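Local coordinates for probable Ni/Fe-hydrogenase 1 B-type cytochrome subunit (Escherichia coli K-12, PDB 6G94), which probably serves as the membrane-bound b-type cytochrome of hydrogenase 1, holding haem in a helical bundle and carrying electrons at the inner membrane, at residues I[23-28]-I[71-76]; I[44-47]-I[52-55]. All blocks are in the same frame, centred on the assembly; numbering follows the deposited sequence.

Overall arrangement
The two contacts tie together one helix pair and the loop that connects it. Contact 1 packs helix 20-40 against helix 55-83 inside the bundle, a buried contact with its centre about 10 Å from the centre of the chain; contact 2 draws together the two arms of the loop joining those helices, at the surface, with its centre about 28 Å out on the side predicted to be periplasmic. The centres of contact 1 and contact 2 lie about 30 Å apart, and their nearest atoms about 16 Å. Haem lies nearer contact 1, whose segment 71-76 contributes Thr71 to its pocket: the side chain of Thr25 is about 8 Å from it, that of Tyr55 in contact 2 about 13 Å.

Contact 1: I[23-28]-I[71-76]; sequences WLTVLC and TVVLLM
Val73 divides its two methyls between Leu24 and Thr25 because its CG1 stands anti to the backbone N (chi1 174°), which leaves CG2 anti to the carbonyl carbon; each branch thus faces a different neighbour on helix 20-40. Leu24 answers with CG swung beside its carbonyl carbon (chi1 -154°), and its CD2 meets Val73 CG2 at 3.7 Å, the two side chains crossing at about a right angle. The other methyl, Val73 CG1, lies 3.5 Å from Thr25 OG1, an oxygen-to-methyl contact made by packing alone. That hydroxyl has its polar partner in its own helix, through a weak hydrogen bond with the carbonyl of Trp21 one turn earlier.

This is packing between two helices predicted to span the membrane, within the haem-binding bundle of a HupC/HyaC/HydC cytochrome, joining helix 20-40 to helix 55-83. Here the backbones come to 7.0 Å between Thr25 CA and Val73 CA, with small beta-branched residues at the nearest point. Both are buried, while Leu24 stays partly exposed at the margin. Thr25 also rests on Phe70 and Arg77 of the facing helix, and Trp21 touches Val73 and Met76, extending the interface beyond these turns. From Thr71, whose OG1 bonds to the carbonyl of Gly67, the second helix reaches haem as well as Ile144 and Phe148 of helix 130-151.

Contact 2: I[44-47]-I[52-55]; sequences PSVS and YLFY
Val46 meets both Leu53 and Tyr55 across a loop whose two arms come no closer than 8.8 Å between CA atoms, at Ser47 and Leu53. Along the first arm, Pro44 and Ser45 face other chains: Pro44 packs on Tyr55 of the second copy of this subunit, and Ser45 OG hydrogen-bonds to the backbone of a neighbouring protein chain. Val46 then turns its side chain toward the second arm. With chi1 at -70°, its CG2 occupies the crowded position between backbone N and carbonyl carbon, and this methyl does the touching. It reaches the Tyr55 ring at the edge, near the ring plane, 4.0 Å from CD2; the same CG2 lies 4.3 Å from Leu53 CD1. Ser47 follows with its side chain pointing away, and its backbone carbon C takes the approach instead, 4.3 Å from that same Leu53 methyl.

The segments belong to the predicted periplasmic connection between helix 20-40 and helix 55-83, where Phe54 occupies the N-cap position immediately before the second helix. Outside this pair, Val46 and Tyr55 each pack on Pro44 of the second copy, placing the contact at a subunit interface. Chemically, one valine methyl bridging a leucine and a tyrosine edge gives a small apolar association without directional bonds between the arms, while the backbone of Val46 hydrogen-bonds to a chain of another protein.

Contact 1: I[23-28]-I[71-76]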
ATOM      1  N   TRP I  23     -41.777 -24.633 -21.115  1.00 71.42           N
ATOM      2  CA  TRP I  23     -40.455 -24.940 -20.582  1.00 73.19           C
ATOM      3  C   TRP I  23     -39.543 -23.795 -20.843  1.00 70.21           C
ATOM      4  O   TRP I  23     -38.534 -23.641 -20.180  1.00 69.53           O
ATOM      5  CB  TRP I  23     -39.873 -26.212 -21.196  1.00 76.98           C
ATOM      6  CG  TRP I  23     -40.558 -27.421 -20.726  1.00 81.66           C
ATOM      7  CD1 TRP I  23     -41.141 -28.368 -21.500  1.00 83.05           C
ATOM      8  CD2 TRP I  23     -40.771 -27.821 -19.356  1.00 85.60           C
ATOM      9  NE1 TRP I  23     -41.700 -29.343 -20.711  1.00 90.82           N
ATOM     10  CE2 TRP I  23     -41.493 -29.034 -19.387  1.00 92.41           C
ATOM     11  CE3 TRP I  23     -40.416 -27.274 -18.102  1.00 82.47           C
ATOM     12  CZ2 TRP I  23     -41.882 -29.719 -18.206  1.00 91.28           C
ATOM     13  CZ3 TRP I  23     -40.801 -27.953 -16.929  1.00 81.09           C
ATOM     14  CH2 TRP I  23     -41.526 -29.160 -16.994  1.00 84.41           C
ATOM     15  N   LEU I  24     -39.912 -22.991 -21.822  1.00 68.41           N
ATOM     16  CA  LEU I  24     -39.191 -21.776 -22.080  1.00 68.20           C
ATOM     17  C   LEU I  24     -39.423 -20.793 -20.924  1.00 65.81           C
ATOM     18  O   LEU I  24     -38.493 -20.456 -20.199  1.00 65.63           O
ATOM     19  CB  LEU I  24     -39.605 -21.194 -23.429  1.00 67.14           C
ATOM     20  CG  LEU I  24     -38.516 -20.321 -24.049  1.00 65.74           C
ATOM     21  CD1 LEU I  24     -37.162 -21.017 -24.058  1.00 63.62           C
ATOM     22  CD2 LEU I  24     -38.928 -19.907 -25.441  1.00 65.05           C
ATOM     23  N   THR I  25     -40.668 -20.357 -20.766  1.00 63.07           N
ATOM     24  CA  THR I  25     -41.119 -19.536 -19.648  1.00 61.66           C
ATOM     25  C   THR I  25     -40.519 -19.933 -18.295  1.00 63.39           C
ATOM     26  O   THR I  25     -40.122 -19.080 -17.515  1.00 65.75           O
ATOM     27  CB  THR I  25     -42.639 -19.620 -19.526  1.00 60.13           C
ATOM     28  OG1 THR I  25     -43.206 -19.554 -20.827  1.00 61.28           O
ATOM     29  CG2 THR I  25     -43.161 -18.478 -18.759  1.00 59.59           C
ATOM     30  N   VAL I  26     -40.447 -21.227 -18.030  1.00 63.78           N
ATOM     31  CA  VAL I  26     -39.831 -21.731 -16.805  1.00 61.08           C
ATOM     32  C   VAL I  26     -38.347 -21.407 -16.819  1.00 60.45           C
ATOM     33  O   VAL I  26     -37.802 -20.972 -15.824  1.00 62.64           O
ATOM     34  CB  VAL I  26     -40.065 -23.248 -16.638  1.00 58.26           C
ATOM     35  CG1 VAL I  26     -39.214 -23.827 -15.513  1.00 54.82           C
ATOM     36  CG2 VAL I  26     -41.539 -23.517 -16.398  1.00 58.12           C
ATOM     37  N   LEU I  27     -37.708 -21.608 -17.959  1.00 59.00           N
ATOM     38  CA  LEU I  27     -36.304 -21.318 -18.109  1.00 57.48           C
ATOM     39  C   LEU I  27     -36.094 -19.823 -17.916  1.00 54.56           C
ATOM     40  O   LEU I  27     -35.202 -19.428 -17.215  1.00 51.45           O
ATOM     41  CB  LEU I  27     -35.819 -21.790 -19.482  1.00 60.17           C
ATOM     42  CG  LEU I  27     -34.340 -21.707 -19.833  1.00 59.72           C
ATOM     43  CD1 LEU I  27     -33.561 -22.621 -18.911  1.00 60.15           C
ATOM     44  CD2 LEU I  27     -34.159 -22.118 -21.273  1.00 58.27           C
ATOM     45  N   CYS I  28     -36.952 -19.013 -18.521  1.00 55.10           N
ATOM     46  CA  CYS I  28     -36.905 -17.570 -18.366  1.00 55.60           C
ATOM     47  C   CYS I  28     -37.128 -17.176 -16.926  1.00 56.78           C
ATOM     48  O   CYS I  28     -36.325 -16.470 -16.343  1.00 58.20           O
ATOM     49  CB  CYS I  28     -37.914 -16.886 -19.281  1.00 56.16           C
ATOM     50  SG  CYS I  28     -37.354 -16.806 -20.988  1.00 54.35           S
ATOM     51  N   THR I  71     -41.188 -11.967 -22.057  1.00 52.47           N
ATOM     52  CA  THR I  71     -42.305 -11.078 -22.401  1.00 54.90           C
ATOM     53  C   THR I  71     -43.022 -11.511 -23.679  1.00 58.74           C
ATOM     54  O   THR I  71     -44.250 -11.534 -23.733  1.00 59.37           O
ATOM     55  CB  THR I  71     -41.846  -9.613 -22.551  1.00 52.97           C
ATOM     56  OG1 THR I  71     -41.289  -9.172 -21.315  1.00 52.88           O
ATOM     57  CG2 THR I  71     -43.004  -8.705 -22.876  1.00 51.82           C
ATOM     58  N   VAL I  72     -42.243 -11.828 -24.708  1.00 61.55           N
ATOM     59  CA  VAL I  72     -42.776 -12.267 -25.996  1.00 61.26           C
ATOM     60  C   VAL I  72     -43.593 -13.555 -25.825  1.00 62.51           C
ATOM     61  O   VAL I  72     -44.779 -13.609 -26.179  1.00 62.87           O
ATOM     62  CB  VAL I  72     -41.642 -12.427 -27.041  1.00 60.12           C
ATOM     63  CG1 VAL I  72     -42.051 -13.353 -28.172  1.00 61.69           C
ATOM     64  CG2 VAL I  72     -41.258 -11.065 -27.608  1.00 59.72           C
ATOM     65  N   VAL I  73     -42.955 -14.580 -25.261  1.00 60.96           N
ATOM     66  CA  VAL I  73     -43.593 -15.866 -25.054  1.00 60.11           C
ATOM     67  C   VAL I  73     -44.861 -15.725 -24.226  1.00 60.89           C
ATOM     68  O   VAL I  73     -45.895 -16.225 -24.627  1.00 61.84           O
ATOM     69  CB  VAL I  73     -42.620 -16.894 -24.439  1.00 60.40           C
ATOM     70  CG1 VAL I  73     -43.335 -18.194 -24.094  1.00 59.19           C
ATOM     71  CG2 VAL I  73     -41.486 -17.179 -25.407  1.00 60.77           C
ATOM     72  N   LEU I  74     -44.775 -15.040 -23.085  1.00 62.24           N
ATOM     73  CA  LEU I  74     -45.918 -14.798 -22.200  1.00 62.32           C
ATOM     74  C   LEU I  74     -47.103 -14.174 -22.931  1.00 64.81           C
ATOM     75  O   LEU I  74     -48.235 -14.597 -22.719  1.00 66.54           O
ATOM     76  CB  LEU I  74     -45.492 -13.903 -21.033  1.00 65.34           C
ATOM     77  CG  LEU I  74     -46.299 -13.664 -19.745  1.00 66.32           C
ATOM     78  CD1 LEU I  74     -47.188 -12.428 -19.870  1.00 66.23           C
ATOM     79  CD2 LEU I  74     -47.076 -14.907 -19.335  1.00 65.01           C
ATOM     80  N   LEU I  75     -46.855 -13.184 -23.774  1.00 66.71           N
ATOM     81  CA  LEU I  75     -47.930 -12.473 -24.442  1.00 69.02           C
ATOM     82  C   LEU I  75     -48.571 -13.223 -25.553  1.00 70.91           C
ATOM     83  O   LEU I  75     -49.752 -13.058 -25.770  1.00 75.70           O
ATOM     84  CB  LEU I  75     -47.488 -11.111 -24.952  1.00 70.07           C
ATOM     85  CG  LEU I  75     -47.369 -10.069 -23.851  1.00 71.99           C
ATOM     86  CD1 LEU I  75     -46.301  -9.059 -24.242  1.00 67.67           C
ATOM     87  CD2 LEU I  75     -48.713  -9.398 -23.579  1.00 71.76           C
ATOM     88  N   MET I  76     -47.810 -14.032 -26.270  1.00 71.18           N
ATOM     89  CA  MET I  76     -48.427 -14.894 -27.270  1.00 74.91           C
ATOM     90  C   MET I  76     -49.221 -16.017 -26.548  1.00 72.77           C
ATOM     91  O   MET I  76     -50.365 -16.291 -26.883  1.00 71.41           O
ATOM     92  CB  MET I  76     -47.399 -15.384 -28.309  1.00 76.57           C
ATOM     93  CG  MET I  76     -46.326 -16.331 -27.783  1.00 80.83           C
ATOM     94  SD  MET I  76     -45.392 -17.257 -29.033  1.00 98.07           S
ATOM     95  CE  MET I  76     -45.602 -18.956 -28.489  1.00 77.74           C
TER

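Contact 2: I[44-47]-I[52-55]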
ATOM      1  N   PRO I  44     -20.646 -11.289  -3.760  1.00 49.88           N
ATOM      2  CA  PRO I  44     -19.467 -10.638  -3.172  1.00 50.81           C
ATOM      3  C   PRO I  44     -18.641  -9.842  -4.202  1.00 52.23           C
ATOM      4  O   PRO I  44     -18.764 -10.081  -5.409  1.00 55.62           O
ATOM      5  CB  PRO I  44     -18.666 -11.816  -2.625  1.00 49.70           C
ATOM      6  CG  PRO I  44     -19.708 -12.803  -2.264  1.00 51.37           C
ATOM      7  CD  PRO I  44     -20.700 -12.717  -3.388  1.00 51.33           C
ATOM      8  N   SER I  45     -17.814  -8.908  -3.736  1.00 48.73           N
ATOM      9  CA  SER I  45     -17.080  -8.052  -4.645  1.00 45.23           C
ATOM     10  C   SER I  45     -15.861  -8.772  -5.182  1.00 43.34           C
ATOM     11  O   SER I  45     -15.196  -9.542  -4.480  1.00 42.44           O
ATOM     12  CB  SER I  45     -16.644  -6.780  -3.928  1.00 47.20           C
ATOM     13  OG  SER I  45     -16.187  -5.790  -4.828  1.00 47.67           O
ATOM     14  N   VAL I  46     -15.576  -8.498  -6.444  1.00 43.26           N
ATOM     15  CA  VAL I  46     -14.309  -8.881  -7.059  1.00 44.43           C
ATOM     16  C   VAL I  46     -13.348  -7.694  -7.120  1.00 45.77           C
ATOM     17  O   VAL I  46     -13.704  -6.562  -6.756  1.00 44.57           O
ATOM     18  CB  VAL I  46     -14.524  -9.388  -8.485  1.00 43.58           C
ATOM     19  CG1 VAL I  46     -15.222 -10.737  -8.441  1.00 45.02           C
ATOM     20  CG2 VAL I  46     -15.311  -8.370  -9.321  1.00 40.25           C
ATOM     21  N   SER I  47     -12.141  -7.945  -7.604  1.00 46.44           N
ATOM     22  CA  SER I  47     -11.177  -6.879  -7.772  1.00 48.57           C
ATOM     23  C   SER I  47     -10.260  -7.179  -8.929  1.00 50.85           C
ATOM     24  O   SER I  47      -9.776  -8.306  -9.072  1.00 50.38           O
ATOM     25  CB  SER I  47     -10.356  -6.692  -6.502  1.00 50.23           C
ATOM     26  OG  SER I  47      -9.475  -7.780  -6.333  1.00 50.19           O
ATOM     27  N   TYR I  52     -11.575  -5.214 -18.151  1.00 46.44           N
ATOM     28  CA  TYR I  52     -11.721  -6.621 -18.522  1.00 45.67           C
ATOM     29  C   TYR I  52     -12.732  -7.384 -17.669  1.00 44.61           C
ATOM     30  O   TYR I  52     -12.772  -8.603 -17.718  1.00 45.28           O
ATOM     31  CB  TYR I  52     -10.354  -7.316 -18.470  1.00 47.87           C
ATOM     32  CG  TYR I  52      -9.328  -6.673 -19.389  1.00 52.65           C
ATOM     33  CD1 TYR I  52      -9.546  -6.585 -20.775  1.00 52.24           C
ATOM     34  CD2 TYR I  52      -8.145  -6.134 -18.878  1.00 55.27           C
ATOM     35  CE1 TYR I  52      -8.616  -5.980 -21.617  1.00 51.50           C
ATOM     36  CE2 TYR I  52      -7.205  -5.532 -19.718  1.00 54.72           C
ATOM     37  CZ  TYR I  52      -7.449  -5.457 -21.078  1.00 51.71           C
ATOM     38  OH  TYR I  52      -6.524  -4.862 -21.884  1.00 49.12           O
ATOM     39  N   LEU I  53     -13.536  -6.672 -16.883  1.00 43.50           N
ATOM     40  CA  LEU I  53     -14.480  -7.307 -15.964  1.00 41.24           C
ATOM     41  C   LEU I  53     -15.821  -6.692 -16.207  1.00 42.64           C
ATOM     42  O   LEU I  53     -15.925  -5.479 -16.397  1.00 46.39           O
ATOM     43  CB  LEU I  53     -14.082  -7.141 -14.495  1.00 40.38           C
ATOM     44  CG  LEU I  53     -12.754  -7.748 -14.029  1.00 41.41           C
ATOM     45  CD1 LEU I  53     -12.505  -7.582 -12.535  1.00 40.21           C
ATOM     46  CD2 LEU I  53     -12.688  -9.214 -14.412  1.00 41.28           C
ATOM     47  N   PHE I  54     -16.845  -7.542 -16.213  1.00 42.74           N
ATOM     48  CA  PHE I  54     -18.203  -7.147 -16.562  1.00 40.36           C
ATOM     49  C   PHE I  54     -19.254  -8.080 -15.909  1.00 40.67           C
ATOM     50  O   PHE I  54     -20.386  -8.184 -16.381  1.00 41.59           O
ATOM     51  CB  PHE I  54     -18.327  -7.091 -18.085  1.00 39.13           C
ATOM     52  CG  PHE I  54     -19.475  -6.261 -18.589  1.00 38.92           C
ATOM     53  CD1 PHE I  54     -19.523  -4.891 -18.369  1.00 37.96           C
ATOM     54  CD2 PHE I  54     -20.500  -6.854 -19.336  1.00 39.16           C
ATOM     55  CE1 PHE I  54     -20.581  -4.130 -18.857  1.00 37.91           C
ATOM     56  CE2 PHE I  54     -21.559  -6.097 -19.822  1.00 39.03           C
ATOM     57  CZ  PHE I  54     -21.599  -4.730 -19.584  1.00 38.68           C
ATOM     58  N   TYR I  55     -18.882  -8.736 -14.808  1.00 40.30           N
ATOM     59  CA  TYR I  55     -19.778  -9.646 -14.090  1.00 39.20           C
ATOM     60  C   TYR I  55     -21.160  -9.090 -13.816  1.00 39.67           C
ATOM     61  O   TYR I  55     -22.141  -9.648 -14.269  1.00 41.28           O
ATOM     62  CB  TYR I  55     -19.148 -10.094 -12.789  1.00 39.02           C
ATOM     63  CG  TYR I  55     -17.927 -10.933 -12.995  1.00 40.26           C
ATOM     64  CD1 TYR I  55     -17.980 -12.108 -13.781  1.00 39.67           C
ATOM     65  CD2 TYR I  55     -16.709 -10.574 -12.410  1.00 40.47           C
ATOM     66  CE1 TYR I  55     -16.855 -12.893 -13.977  1.00 39.95           C
ATOM     67  CE2 TYR I  55     -15.566 -11.353 -12.601  1.00 42.59           C
ATOM     68  CZ  TYR I  55     -15.650 -12.512 -13.394  1.00 43.42           C
ATOM     69  OH  TYR I  55     -14.532 -13.293 -13.590  1.00 44.68           O
TER